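PDB 3ZGY: R-imine reductase from Streptomyces kanamyceticus, which catalyses the R-selective, NADPH-dependent reduction of an imine substrate. Local coordinates for residues D248-I252 with D253-A257; D289-G292 with G293-Y296; I226-V229 with A230-P234. All blocks are in the same frame, centred on the assembly; numbering follows the deposited sequence.

Interaction 1. Residues D248-I252 with D253-A257; sequences DDAAI and DTHLA
Ala251, Thr254 and His255 meet where the irregular loop 248-251 enters helix 252-269, and the carbonyl of Ala251 faces the amides of its first turn. Ala251 is the N-cap residue. Its O atom gathers several donors. The hydroxyl of Thr254 gives the shortest bond, OG1 to Ala251 O at 2.7 Å, with the donor tilted 21° from the carbonyl plane. The amides of Thr254 and His255 add weak bonds to the same oxygen, the His255 N to Ala251 O distance being 3.4 Å. One residue further along, Leu256 N makes another weak bond, to Ile252 O.

The imidazole of His255 turns an edge to the loop before the helix. Its CG stands beside the backbone N and anti to the carbonyl carbon (chi1 -74°), which puts CD2 and NE2 on that side. Two carbonyl oxygens approach this edge in the ring plane. NE2 makes a weak bond to Ala250 O at 3.3 Å, and CD2 lies 3.3 Å from Ala251 O. The other ring nitrogen, ND1, is hydrogen-bonded to Trp195 NE1 of the second subunit. Both ring nitrogens thus have a partner, a weak one in its own loop and a stronger one on the second subunit. The arrangement is a helix N-terminus with its N-cap at Ala251, placed at the dimer interface of the C-terminal helical domain.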
loop_
_atom_site.group_PDB
_atom_site.type_symbol
_atom_site.label_atom_id
_atom_site.label_comp_id
_atom_site.label_asym_id
_atom_site.label_seq_id
_atom_site.Cartn_x
_atom_site.Cartn_y
_atom_site.Cartn_z
ATOM N N ASP D 248 8.187 20.214 -6.306
ATOM C CA ASP D 248 9.481 19.572 -6.019
ATOM C C ASP D 248 9.977 18.725 -7.236
ATOM O O ASP D 248 10.330 17.548 -7.095
ATOM C CB ASP D 248 9.393 18.778 -4.701
ATOM N N ASP D 249 9.955 19.310 -8.447
ATOM C CA ASP D 249 10.332 18.565 -9.672
ATOM C C ASP D 249 9.405 17.436 -10.116
ATOM O O ASP D 249 9.706 16.793 -11.110
ATOM C CB ASP D 249 11.743 17.948 -9.546
ATOM C CG ASP D 249 12.804 18.821 -10.127
ATOM O OD1 ASP D 249 12.606 19.289 -11.270
ATOM O OD2 ASP D 249 13.834 19.027 -9.454
ATOM N N ALA D 250 8.330 17.152 -9.383
ATOM C CA ALA D 250 7.462 16.019 -9.705
ATOM C C ALA D 250 5.991 16.422 -9.778
ATOM O O ALA D 250 5.145 15.841 -9.125
ATOM C CB ALA D 250 7.673 14.881 -8.704
ATOM N N ALA D 251 5.685 17.382 -10.633
ATOM C CA ALA D 251 4.344 17.928 -10.702
ATOM C C ALA D 251 3.356 16.966 -11.337
ATOM O O ALA D 251 3.715 16.112 -12.132
ATOM C CB ALA D 251 4.343 19.222 -11.483
ATOM N N ILE D 252 2.089 17.160 -11.023
ATOM C CA ILE D 252 1.041 16.242 -11.453
ATOM C C ILE D 252 1.019 16.102 -12.944
ATOM O O ILE D 252 0.698 15.031 -13.441
ATOM C CB ILE D 252 -0.347 16.666 -10.892
ATOM C CG1 ILE D 252 -0.389 16.353 -9.400
ATOM C CG2 ILE D 252 -1.496 15.914 -11.531
ATOM C CD1 ILE D 252 -1.464 17.105 -8.643
ATOM N N ASP D 253 1.296 17.193 -13.661
ATOM C CA ASP D 253 1.407 17.167 -15.133
ATOM C C ASP D 253 2.392 16.069 -15.575
ATOM O O ASP D 253 2.021 15.210 -16.373
ATOM C CB ASP D 253 1.876 18.516 -15.674
ATOM C CG ASP D 253 0.785 19.591 -15.659
ATOM O OD1 ASP D 253 -0.401 19.278 -15.922
ATOM O OD2 ASP D 253 1.141 20.773 -15.397
ATOM N N THR D 254 3.594 16.069 -14.994
ATOM C CA THR D 254 4.643 15.074 -15.311
ATOM C C THR D 254 4.157 13.630 -15.133
ATOM O O THR D 254 4.512 12.734 -15.908
ATOM C CB THR D 254 5.937 15.155 -14.374
ATOM O OG1 THR D 254 5.938 16.355 -13.617
ATOM C CG2 THR D 254 7.271 15.072 -15.168
ATOM N N HIS D 255 3.387 13.381 -14.081
ATOM C CA HIS D 255 2.861 12.029 -13.817
ATOM C C HIS D 255 2.052 11.520 -14.999
ATOM O O HIS D 255 2.136 10.361 -15.378
ATOM C CB HIS D 255 2.010 12.037 -12.524
ATOM C CG HIS D 255 2.821 12.133 -11.260
ATOM N ND1 HIS D 255 2.988 11.071 -10.406
ATOM C CD2 HIS D 255 3.532 13.155 -10.724
ATOM C CE1 HIS D 255 3.744 11.433 -9.384
ATOM N NE2 HIS D 255 4.093 12.696 -9.555
ATOM N N LEU D 256 1.276 12.435 -15.572
ATOM C CA LEU D 256 0.222 12.165 -16.580
ATOM C C LEU D 256 0.565 11.324 -17.781
ATOM O O LEU D 256 -0.153 10.388 -18.130
ATOM C CB LEU D 256 -0.220 13.516 -17.127
ATOM C CG LEU D 256 -1.562 14.108 -16.794
ATOM C CD1 LEU D 256 -2.238 13.485 -15.580
ATOM C CD2 LEU D 256 -1.296 15.594 -16.597
ATOM N N ALA D 257 1.644 11.702 -18.450
ATOM C CA ALA D 257 2.134 10.935 -19.582
ATOM C C ALA D 257 2.426 9.485 -19.178
ATOM O O ALA D 257 2.032 8.538 -19.872
ATOM C CB ALA D 257 3.394 11.561 -20.109
#

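Interaction 2. Residues D289-G292 with G293-Y296; sequences DGHG and GSGY
His291 CG and Ser294 OG each stand beside the backbone N, anti to the carbonyl carbon (chi1 -83° and -37°), and this brings ND1 of the imidazole and OG of the serine together. The two residues are the ends of a type I beta turn, with Gly292 and Gly293 at its corners. The turn starts at His291, whose N still belongs to the Schellman motif that ends helix 274-291. Gly290, at positive phi, is the C-prime residue of that motif.

The turn is closed by its backbone bond, Ser294 N to His291 O at 2.7 Å. The side chains bridge the same two residues a second time. Ser294 OG comes to the ring edge, in the plane of the imidazole. Of the two corner residues, Gly292 is buried and Gly293 is exposed.

Beyond the turn the chain runs on to Tyr296. Its hydroxyl is hydrogen-bonded to Asn199 OD1 of the second subunit, and its ring meets Trp195 of that subunit. The imidazole of His291 also packs on Ala298, in the loop that leads to helix 300-304. In the side-chain bridge, His291 ND1 and Ser294 OG are 3.2 Å apart, and the bond is nearly straight (165°), whichever atom is the donor.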
loop_
_atom_site.group_PDB
_atom_site.type_symbol
_atom_site.label_atom_id
_atom_site.label_comp_id
_atom_site.label_asym_id
_atom_site.label_seq_id
_atom_site.Cartn_x
_atom_site.Cartn_y
_atom_site.Cartn_z
ATOM N N ASP D 289 -8.703 21.345 -12.295
ATOM C CA ASP D 289 -8.923 22.369 -11.277
ATOM C C ASP D 289 -7.665 23.190 -11.179
ATOM O O ASP D 289 -7.416 23.821 -10.171
ATOM C CB ASP D 289 -9.218 21.743 -9.901
ATOM C CG ASP D 289 -10.525 20.973 -9.869
ATOM O OD1 ASP D 289 -11.221 20.917 -10.915
ATOM O OD2 ASP D 289 -10.835 20.406 -8.789
ATOM N N GLY D 290 -6.840 23.140 -12.210
ATOM C CA GLY D 290 -5.646 23.961 -12.270
ATOM C C GLY D 290 -4.571 23.560 -11.298
ATOM O O GLY D 290 -3.720 24.378 -10.964
ATOM N N HIS D 291 -4.601 22.314 -10.831
ATOM C CA HIS D 291 -3.548 21.841 -9.937
ATOM C C HIS D 291 -2.427 21.108 -10.660
ATOM O O HIS D 291 -1.493 20.593 -10.013
ATOM C CB HIS D 291 -4.137 20.995 -8.824
ATOM C CG HIS D 291 -4.680 21.802 -7.688
ATOM N ND1 HIS D 291 -3.859 22.476 -6.808
ATOM C CD2 HIS D 291 -5.949 22.034 -7.281
ATOM C CE1 HIS D 291 -4.599 23.097 -5.909
ATOM N NE2 HIS D 291 -5.870 22.844 -6.175
ATOM N N GLY D 292 -2.480 21.114 -11.991
ATOM C CA GLY D 292 -1.444 20.492 -12.816
ATOM C C GLY D 292 -0.029 20.808 -12.372
ATOM O O GLY D 292 0.871 19.959 -12.478
ATOM N N GLY D 293 0.185 22.023 -11.871
ATOM C CA GLY D 293 1.521 22.440 -11.484
ATOM C C GLY D 293 1.921 22.027 -10.103
ATOM O O GLY D 293 3.084 22.177 -9.738
ATOM N N SER D 294 0.982 21.484 -9.330
ATOM C CA SER D 294 1.289 21.128 -7.941
ATOM C C SER D 294 1.841 19.709 -7.792
ATOM O O SER D 294 1.701 18.859 -8.683
ATOM C CB SER D 294 0.045 21.244 -7.071
ATOM O OG SER D 294 -0.762 22.331 -7.458
ATOM N N GLY D 295 2.448 19.455 -6.641
ATOM C CA GLY D 295 2.834 18.092 -6.250
ATOM C C GLY D 295 1.646 17.130 -6.102
ATOM O O GLY D 295 0.490 17.561 -6.006
ATOM N N TYR D 296 1.934 15.826 -6.065
ATOM C CA TYR D 296 0.894 14.777 -6.054
ATOM C C TYR D 296 -0.086 14.987 -4.891
ATOM O O TYR D 296 -1.278 14.803 -5.048
ATOM C CB TYR D 296 1.515 13.355 -6.030
ATOM C CG TYR D 296 0.542 12.267 -6.445
ATOM C CD1 TYR D 296 -0.278 11.646 -5.517
ATOM C CD2 TYR D 296 0.424 11.868 -7.762
ATOM C CE1 TYR D 296 -1.182 10.646 -5.899
ATOM C CE2 TYR D 296 -0.489 10.868 -8.143
ATOM C CZ TYR D 296 -1.291 10.265 -7.207
ATOM O OH TYR D 296 -2.198 9.301 -7.577
#

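Interaction 3. Residues I226-V229 with A230-P234; sequences IGTV and ADWLP
Val229 and Trp232 form the close part of this contact, at the end of helix 215-230. The indole folds back over the last helical turn. Its CG stands beside the backbone N (chi1 -53°), and one face of the ring system is turned to the backbone. Val229 CA sits over that face in a CH-pi contact, 4.2 Å from the centroid of the five-membered ring. Thr228 O lies over the same face, 3.2 Å from Trp232 NE1, but the angle is too poor for a hydrogen bond. Val229 CG1 touches the six-membered ring at CE3, also at 4.2 Å. At the root of the side chain, Trp232 N is bonded to Val229 O at 2.8 Å.

The looser side, at Gly227 and Asp231, is exposed. Asp231 N binds Gly227 O at 3.2 Å, with a weak second bond to Thr228 O. An alanine in place of Trp232 would remove the indole and is likely to leave the backbone at Val229 without its aromatic cover.

The helical bond from Ala230 N to Ile226 O and a type I turn, Ala230 to Leu233, carry the chain from helix 215-230 into helix 233-241. At this junction Val229 and Trp232 pack on Met194 of the second subunit, within its helix 182-209.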
loop_
_atom_site.group_PDB
_atom_site.type_symbol
_atom_site.label_atom_id
_atom_site.label_comp_id
_atom_site.label_asym_id
_atom_site.label_seq_id
_atom_site.Cartn_x
_atom_site.Cartn_y
_atom_site.Cartn_z
ATOM N N ILE D 226 8.063 -0.308 -2.369
ATOM C CA ILE D 226 7.130 0.059 -1.342
ATOM C C ILE D 226 7.833 0.843 -0.222
ATOM O O ILE D 226 7.371 1.904 0.225
ATOM C CB ILE D 226 6.468 -1.187 -0.780
ATOM C CG1 ILE D 226 5.559 -1.843 -1.837
ATOM C CG2 ILE D 226 5.653 -0.796 0.412
ATOM C CD1 ILE D 226 5.029 -3.241 -1.472
ATOM N N GLY D 227 8.965 0.335 0.233
ATOM C CA GLY D 227 9.734 1.049 1.254
ATOM C C GLY D 227 10.100 2.450 0.810
ATOM O O GLY D 227 10.020 3.418 1.576
ATOM N N THR D 228 10.514 2.589 -0.428
ATOM C CA THR D 228 10.900 3.912 -0.884
ATOM C C THR D 228 9.733 4.893 -0.851
ATOM O O THR D 228 9.916 6.075 -0.474
ATOM C CB THR D 228 11.406 3.824 -2.303
ATOM O OG1 THR D 228 12.479 2.910 -2.323
ATOM C CG2 THR D 228 11.864 5.171 -2.803
ATOM N N VAL D 229 8.545 4.397 -1.228
ATOM C CA VAL D 229 7.371 5.258 -1.345
ATOM C C VAL D 229 6.841 5.632 0.024
ATOM O O VAL D 229 6.577 6.811 0.303
ATOM C CB VAL D 229 6.264 4.612 -2.187
ATOM C CG1 VAL D 229 5.047 5.539 -2.220
ATOM C CG2 VAL D 229 6.775 4.386 -3.591
ATOM N N ALA D 230 6.752 4.629 0.899
ATOM C CA ALA D 230 6.483 4.862 2.334
ATOM C C ALA D 230 7.299 6.015 2.940
ATOM O O ALA D 230 6.743 6.822 3.688
ATOM C CB ALA D 230 6.713 3.600 3.122
ATOM N N ASP D 231 8.585 6.124 2.606
ATOM C CA ASP D 231 9.387 7.200 3.196
ATOM C C ASP D 231 8.982 8.525 2.702
ATOM O O ASP D 231 9.373 9.512 3.297
ATOM C CB ASP D 231 10.903 7.047 2.959
ATOM C CG ASP D 231 11.510 5.852 3.696
ATOM O OD1 ASP D 231 10.834 5.232 4.527
ATOM O OD2 ASP D 231 12.659 5.492 3.388
ATOM N N TRP D 232 8.250 8.602 1.603
ATOM C CA TRP D 232 7.812 9.933 1.178
ATOM C C TRP D 232 6.654 10.455 1.998
ATOM O O TRP D 232 6.342 11.637 1.922
ATOM C CB TRP D 232 7.374 9.979 -0.277
ATOM C CG TRP D 232 8.351 9.450 -1.259
ATOM C CD1 TRP D 232 9.673 9.248 -1.082
ATOM C CD2 TRP D 232 8.065 9.082 -2.617
ATOM N NE1 TRP D 232 10.225 8.736 -2.228
ATOM C CE2 TRP D 232 9.260 8.636 -3.188
ATOM C CE3 TRP D 232 6.909 9.079 -3.390
ATOM C CZ2 TRP D 232 9.333 8.175 -4.487
ATOM C CZ3 TRP D 232 6.987 8.641 -4.685
ATOM C CH2 TRP D 232 8.188 8.189 -5.220
ATOM N N LEU D 233 5.952 9.577 2.715
ATOM C CA LEU D 233 4.644 9.985 3.259
ATOM C C LEU D 233 4.711 11.082 4.349
ATOM O O LEU D 233 3.880 11.967 4.350
ATOM C CB LEU D 233 3.852 8.775 3.721
ATOM C CG LEU D 233 3.551 7.793 2.608
ATOM C CD1 LEU D 233 2.748 6.598 3.100
ATOM C CD2 LEU D 233 2.789 8.496 1.523
ATOM N N PRO D 234 5.709 11.041 5.264
ATOM C CA PRO D 234 5.793 12.141 6.222
ATOM C C PRO D 234 5.901 13.506 5.623
ATOM O O PRO D 234 5.189 14.446 6.015
ATOM C CB PRO D 234 7.035 11.791 7.025
ATOM C CG PRO D 234 7.023 10.266 7.061
ATOM C CD PRO D 234 6.564 9.899 5.670
#

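How the interactions relate
The three contacts come in series, and none encloses or crosses another. Interaction 3 comes first and closes a beta turn at 230-233, between helices 215-230 and 233-241. Interaction 1 follows, where the loop after helix 233-241 enters helix 252-269. Interaction 2 comes last and closes a beta turn at 291-294, where helix 274-291 ends. Interactions 1 and 2 touch. Ile252 N lies 2.9 Å from Ser294 O and Asp253 N 3.0 Å from Gly292 O, both probable hydrogen bonds. They tie the start of one helix to the turn after the next. Interaction 3 lies apart. All lie in the C-terminal helical domain. Interactions 1 and 3 touch the second subunit, and interaction 2 reaches it only through Tyr296.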